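DnaJ homolog subfamily C member 3 (Mus musculus, PDB 3IEG) acts as a co-chaperone in the unfolded protein response of the endoplasmic reticulum, binding misfolded proteins through its TPR domain and stimulating the ATPase activity of HSC70. Local coordinates at residues 199-212 with 224-238. Residues are numbered along the deposited sequence; the frame is centred on the assembly and turned at random.
Sequences YQLGDHELSLSEVR and CFAHYKQVKKLNKLI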
# COMPACT_ATOMS: atom_id res chain seq x y z
N TYR A 199 11.44 -3.87 1.36
CA TYR A 199 12.81 -4.36 1.53
C TYR A 199 13.69 -3.82 0.42
O TYR A 199 14.66 -3.12 0.71
CB TYR A 199 12.85 -5.89 1.57
CG TYR A 199 14.19 -6.47 1.99
CD1 TYR A 199 14.51 -6.63 3.34
CD2 TYR A 199 15.12 -6.89 1.05
CE1 TYR A 199 15.73 -7.18 3.74
CE2 TYR A 199 16.34 -7.45 1.43
CZ TYR A 199 16.64 -7.59 2.78
OH TYR A 199 17.85 -8.13 3.16
N GLN A 200 13.32 -4.11 -0.83
CA GLN A 200 14.05 -3.61 -1.99
C GLN A 200 14.19 -2.09 -1.94
O GLN A 200 15.18 -1.54 -2.40
CB GLN A 200 13.38 -4.03 -3.29
CG GLN A 200 13.79 -5.42 -3.82
CD GLN A 200 12.90 -5.92 -4.99
OE1 GLN A 200 11.70 -5.60 -5.08
NE2 GLN A 200 13.51 -6.70 -5.89
N LEU A 201 13.19 -1.42 -1.36
CA LEU A 201 13.24 0.04 -1.25
C LEU A 201 14.22 0.54 -0.20
O LEU A 201 14.62 1.71 -0.25
CB LEU A 201 11.86 0.63 -0.99
CG LEU A 201 11.01 0.82 -2.25
CD1 LEU A 201 9.56 1.04 -1.86
CD2 LEU A 201 11.55 1.95 -3.14
N GLY A 202 14.60 -0.31 0.73
CA GLY A 202 15.44 0.11 1.83
C GLY A 202 14.67 0.41 3.11
O GLY A 202 15.27 0.66 4.14
N ASP A 203 13.34 0.36 3.04
CA ASP A 203 12.50 0.56 4.22
C ASP A 203 12.41 -0.70 5.09
O ASP A 203 11.36 -1.35 5.19
CB ASP A 203 11.09 1.01 3.79
CG ASP A 203 11.09 2.39 3.18
OD1 ASP A 203 12.12 3.09 3.21
OD2 ASP A 203 10.03 2.80 2.67
N HIS A 204 13.52 -1.02 5.74
CA HIS A 204 13.63 -2.23 6.54
C HIS A 204 12.60 -2.33 7.65
O HIS A 204 12.09 -3.42 7.93
CB HIS A 204 15.05 -2.41 7.09
CG HIS A 204 15.61 -1.20 7.75
ND1 HIS A 204 15.44 -0.94 9.10
CD2 HIS A 204 16.35 -0.17 7.26
CE1 HIS A 204 16.04 0.19 9.41
NE2 HIS A 204 16.61 0.67 8.31
N GLU A 205 12.24 -1.20 8.25
CA GLU A 205 11.32 -1.24 9.37
C GLU A 205 9.88 -1.60 8.97
O GLU A 205 9.27 -2.48 9.59
CB GLU A 205 11.35 0.07 10.13
CG GLU A 205 10.84 -0.08 11.55
CD GLU A 205 10.80 1.22 12.30
OE1 GLU A 205 10.96 1.18 13.54
OE2 GLU A 205 10.60 2.28 11.65
N LEU A 206 9.36 -0.93 7.96
CA LEU A 206 8.02 -1.23 7.44
C LEU A 206 7.97 -2.63 6.86
O LEU A 206 7.00 -3.35 7.07
CB LEU A 206 7.57 -0.20 6.39
CG LEU A 206 7.32 1.23 6.90
CD1 LEU A 206 7.37 2.24 5.74
CD2 LEU A 206 6.01 1.35 7.71
N SER A 207 9.04 -3.02 6.15
CA SER A 207 9.21 -4.40 5.68
C SER A 207 9.01 -5.41 6.82
O SER A 207 8.27 -6.38 6.66
CB SER A 207 10.59 -4.58 5.03
OG SER A 207 10.78 -5.89 4.51
N LEU A 208 9.64 -5.15 7.96
CA LEU A 208 9.57 -6.03 9.12
C LEU A 208 8.15 -6.15 9.65
O LEU A 208 7.65 -7.26 9.84
CB LEU A 208 10.49 -5.53 10.24
CG LEU A 208 11.21 -6.45 11.24
CD1 LEU A 208 11.52 -5.68 12.54
CD2 LEU A 208 10.48 -7.75 11.56
N SER A 209 7.50 -5.01 9.89
CA SER A 209 6.16 -5.02 10.50
C SER A 209 5.12 -5.49 9.49
O SER A 209 4.05 -5.96 9.86
CB SER A 209 5.78 -3.64 11.04
OG SER A 209 5.62 -2.72 9.99
N GLU A 210 5.46 -5.37 8.22
CA GLU A 210 4.58 -5.84 7.18
C GLU A 210 4.66 -7.36 7.07
O GLU A 210 3.64 -8.01 6.85
CB GLU A 210 4.92 -5.17 5.85
CG GLU A 210 3.74 -5.04 4.94
CD GLU A 210 2.61 -4.18 5.52
OE1 GLU A 210 1.44 -4.41 5.15
OE2 GLU A 210 2.88 -3.28 6.34
N VAL A 211 5.85 -7.92 7.24
CA VAL A 211 5.99 -9.36 7.25
C VAL A 211 5.36 -9.96 8.52
O VAL A 211 4.96 -11.13 8.55
CB VAL A 211 7.47 -9.80 7.03
CG1 VAL A 211 8.27 -9.82 8.32
CG2 VAL A 211 7.53 -11.15 6.37
N ARG A 212 5.26 -9.14 9.58
CA ARG A 212 4.65 -9.58 10.83
C ARG A 212 3.16 -9.77 10.63
O ARG A 212 2.57 -10.73 11.13
CB ARG A 212 4.92 -8.60 11.98
CG ARG A 212 6.29 -8.75 12.61
CD ARG A 212 6.37 -7.96 13.91
NE ARG A 212 7.75 -7.56 14.22
CZ ARG A 212 8.66 -8.35 14.78
NH1 ARG A 212 8.37 -9.61 15.09
NH2 ARG A 212 9.88 -7.89 15.01
N CYS A 224 7.22 -16.19 3.92
CA CYS A 224 7.10 -15.07 4.85
C CYS A 224 8.04 -15.24 6.04
O CYS A 224 8.57 -14.26 6.55
CB CYS A 224 5.67 -14.91 5.35
SG CYS A 224 4.73 -13.77 4.37
N PHE A 225 8.22 -16.50 6.46
CA PHE A 225 9.07 -16.78 7.60
C PHE A 225 10.54 -16.61 7.24
O PHE A 225 11.28 -15.97 7.99
CB PHE A 225 8.79 -18.17 8.18
CG PHE A 225 9.43 -18.39 9.53
CD1 PHE A 225 8.90 -17.79 10.68
CD2 PHE A 225 10.56 -19.20 9.65
CE1 PHE A 225 9.49 -17.98 11.93
CE2 PHE A 225 11.16 -19.40 10.90
CZ PHE A 225 10.63 -18.80 12.04
N ALA A 226 10.96 -17.14 6.09
CA ALA A 226 12.35 -17.05 5.65
C ALA A 226 12.80 -15.60 5.49
O ALA A 226 13.96 -15.27 5.78
CB ALA A 226 12.57 -17.81 4.33
N HIS A 227 11.88 -14.76 5.04
CA HIS A 227 12.14 -13.35 4.84
C HIS A 227 12.15 -12.61 6.18
O HIS A 227 12.95 -11.71 6.37
CB HIS A 227 11.15 -12.74 3.85
CG HIS A 227 11.27 -11.25 3.74
ND1 HIS A 227 12.42 -10.63 3.31
CD2 HIS A 227 10.40 -10.26 4.04
CE1 HIS A 227 12.25 -9.32 3.34
NE2 HIS A 227 11.03 -9.07 3.78
N TYR A 228 11.27 -13.00 7.10
CA TYR A 228 11.24 -12.49 8.49
C TYR A 228 12.61 -12.60 9.15
O TYR A 228 13.10 -11.64 9.74
CB TYR A 228 10.20 -13.26 9.31
CG TYR A 228 10.16 -12.96 10.80
CD1 TYR A 228 9.82 -11.69 11.27
CD2 TYR A 228 10.40 -13.96 11.75
CE1 TYR A 228 9.76 -11.42 12.63
CE2 TYR A 228 10.34 -13.69 13.11
CZ TYR A 228 10.02 -12.42 13.54
OH TYR A 228 9.96 -12.13 14.87
N LYS A 229 13.23 -13.76 9.01
CA LYS A 229 14.53 -14.01 9.63
C LYS A 229 15.59 -13.07 9.06
O LYS A 229 16.45 -12.59 9.81
CB LYS A 229 14.95 -15.47 9.48
CG LYS A 229 13.96 -16.44 10.11
CD LYS A 229 14.57 -17.81 10.39
CE LYS A 229 14.78 -18.63 9.13
NZ LYS A 229 15.09 -20.06 9.49
N GLN A 230 15.49 -12.79 7.77
CA GLN A 230 16.41 -11.89 7.08
C GLN A 230 16.22 -10.43 7.51
O GLN A 230 17.18 -9.79 7.92
CB GLN A 230 16.30 -12.03 5.57
CG GLN A 230 17.09 -11.00 4.77
CD GLN A 230 18.60 -11.23 4.79
OE1 GLN A 230 19.09 -12.16 5.43
NE2 GLN A 230 19.34 -10.38 4.08
N VAL A 231 15.00 -9.91 7.43
CA VAL A 231 14.76 -8.52 7.84
C VAL A 231 14.98 -8.33 9.32
O VAL A 231 15.54 -7.33 9.71
CB VAL A 231 13.33 -7.94 7.51
CG1 VAL A 231 13.40 -6.87 6.44
CG2 VAL A 231 12.31 -9.03 7.19
N LYS A 232 14.54 -9.30 10.14
CA LYS A 232 14.71 -9.19 11.59
C LYS A 232 16.17 -8.92 11.93
O LYS A 232 16.47 -7.94 12.64
CB LYS A 232 14.21 -10.44 12.31
CG LYS A 232 13.78 -10.21 13.74
CD LYS A 232 13.61 -11.54 14.46
CE LYS A 232 13.75 -11.41 15.96
NZ LYS A 232 12.50 -10.90 16.57
N LYS A 233 17.07 -9.75 11.39
CA LYS A 233 18.52 -9.58 11.56
C LYS A 233 19.04 -8.26 10.98
O LYS A 233 19.72 -7.50 11.66
CB LYS A 233 19.28 -10.73 10.90
CG LYS A 233 19.31 -12.03 11.70
CD LYS A 233 19.96 -13.18 10.89
CE LYS A 233 21.41 -12.86 10.52
NZ LYS A 233 22.10 -14.06 9.96
N LEU A 234 18.71 -7.99 9.72
CA LEU A 234 19.16 -6.79 9.06
C LEU A 234 18.68 -5.56 9.81
O LEU A 234 19.38 -4.56 9.88
CB LEU A 234 18.65 -6.77 7.62
CG LEU A 234 19.29 -5.86 6.57
CD1 LEU A 234 18.49 -4.59 6.41
CD2 LEU A 234 20.79 -5.58 6.78
N ASN A 235 17.49 -5.65 10.38
CA ASN A 235 16.92 -4.54 11.11
C ASN A 235 17.54 -4.33 12.49
O ASN A 235 17.69 -3.18 12.92
CB ASN A 235 15.41 -4.71 11.25
CG ASN A 235 14.76 -3.56 11.98
OD1 ASN A 235 14.46 -3.66 13.17
ND2 ASN A 235 14.56 -2.45 11.28
N LYS A 236 17.88 -5.42 13.20
CA LYS A 236 18.52 -5.31 14.51
C LYS A 236 19.89 -4.67 14.35
O LYS A 236 20.25 -3.78 15.12
CB LYS A 236 18.67 -6.66 15.21
CG LYS A 236 17.47 -7.08 16.06
CD LYS A 236 17.80 -8.31 16.95
CE LYS A 236 16.55 -9.18 17.24
NZ LYS A 236 15.41 -8.41 17.86
N LEU A 237 20.62 -5.13 13.35
CA LEU A 237 21.93 -4.59 13.03
C LEU A 237 21.92 -3.08 12.82
O LEU A 237 22.74 -2.38 13.39
CB LEU A 237 22.52 -5.31 11.81
CG LEU A 237 23.35 -6.59 11.95
CD1 LEU A 237 23.21 -7.36 13.29
CD2 LEU A 237 23.07 -7.50 10.76
N ILE A 238 20.98 -2.58 12.01
CA ILE A 238 20.86 -1.15 11.77
C ILE A 238 20.44 -0.40 13.04
O ILE A 238 20.90 0.71 13.31
CB ILE A 238 19.89 -0.85 10.62
CG1 ILE A 238 20.43 -1.46 9.32
CG2 ILE A 238 19.64 0.65 10.45
CD1 ILE A 238 19.41 -1.51 8.19
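Tyr199 enters a hole formed by His227, Gln230, Val231 and Leu234, and its atoms meet them in order. CB and CG lie against His227 CE1; CD1, still near that carbon, lies beside Val231 CG1, which sits at the ring edge; CE1 stays beside that methyl; and CZ approaches Gln230 CG. At the tip, Gln230 NE2 donates a nearly straight bond to Tyr199 OH (2.9 Å, 162°), with the hydroxyl lying in the amide plane. Tyr199 OH also bonds Glu264 OE1, and Gln230 NE2 also bonds Thr263 O. Gln230 attains this reach by bending at its second torsion. His227 meets Tyr199 in an offset edge-to-face pair, its edge toward the tyrosine face, planes 80° apart, and its NE2 donates to Ser207 OG at 3.3 Å, a hydroxyl also bonded to Ser195 O.

TPR helices stack in this interlocking way along the superhelix: here helices 188-201 and 204-217 of the sixth repeat pack on the long helix 222-246, which runs on into the seventh. Segments 204-212 and 224-238 run roughly antiparallel, their axes at 144° and 9.3 Å apart at the closest. Val211 is a second knob, among Cys224, His227, Tyr228 and Val231.

With CG between its backbone N and carbonyl carbon, His204 carries its ring out to Asn235 and Ile238. Its ND1 accepts a bent bond from Asn235 ND2 (2.8 Å) in the ring plane, and Ile238 CD1 covers one face, 3.6 Å from the centroid. In the N-terminal half of helix 222-246, Arg212 NH1 and Lys232 NZ both donate to Tyr228 OH, the arginine from 3.0 Å.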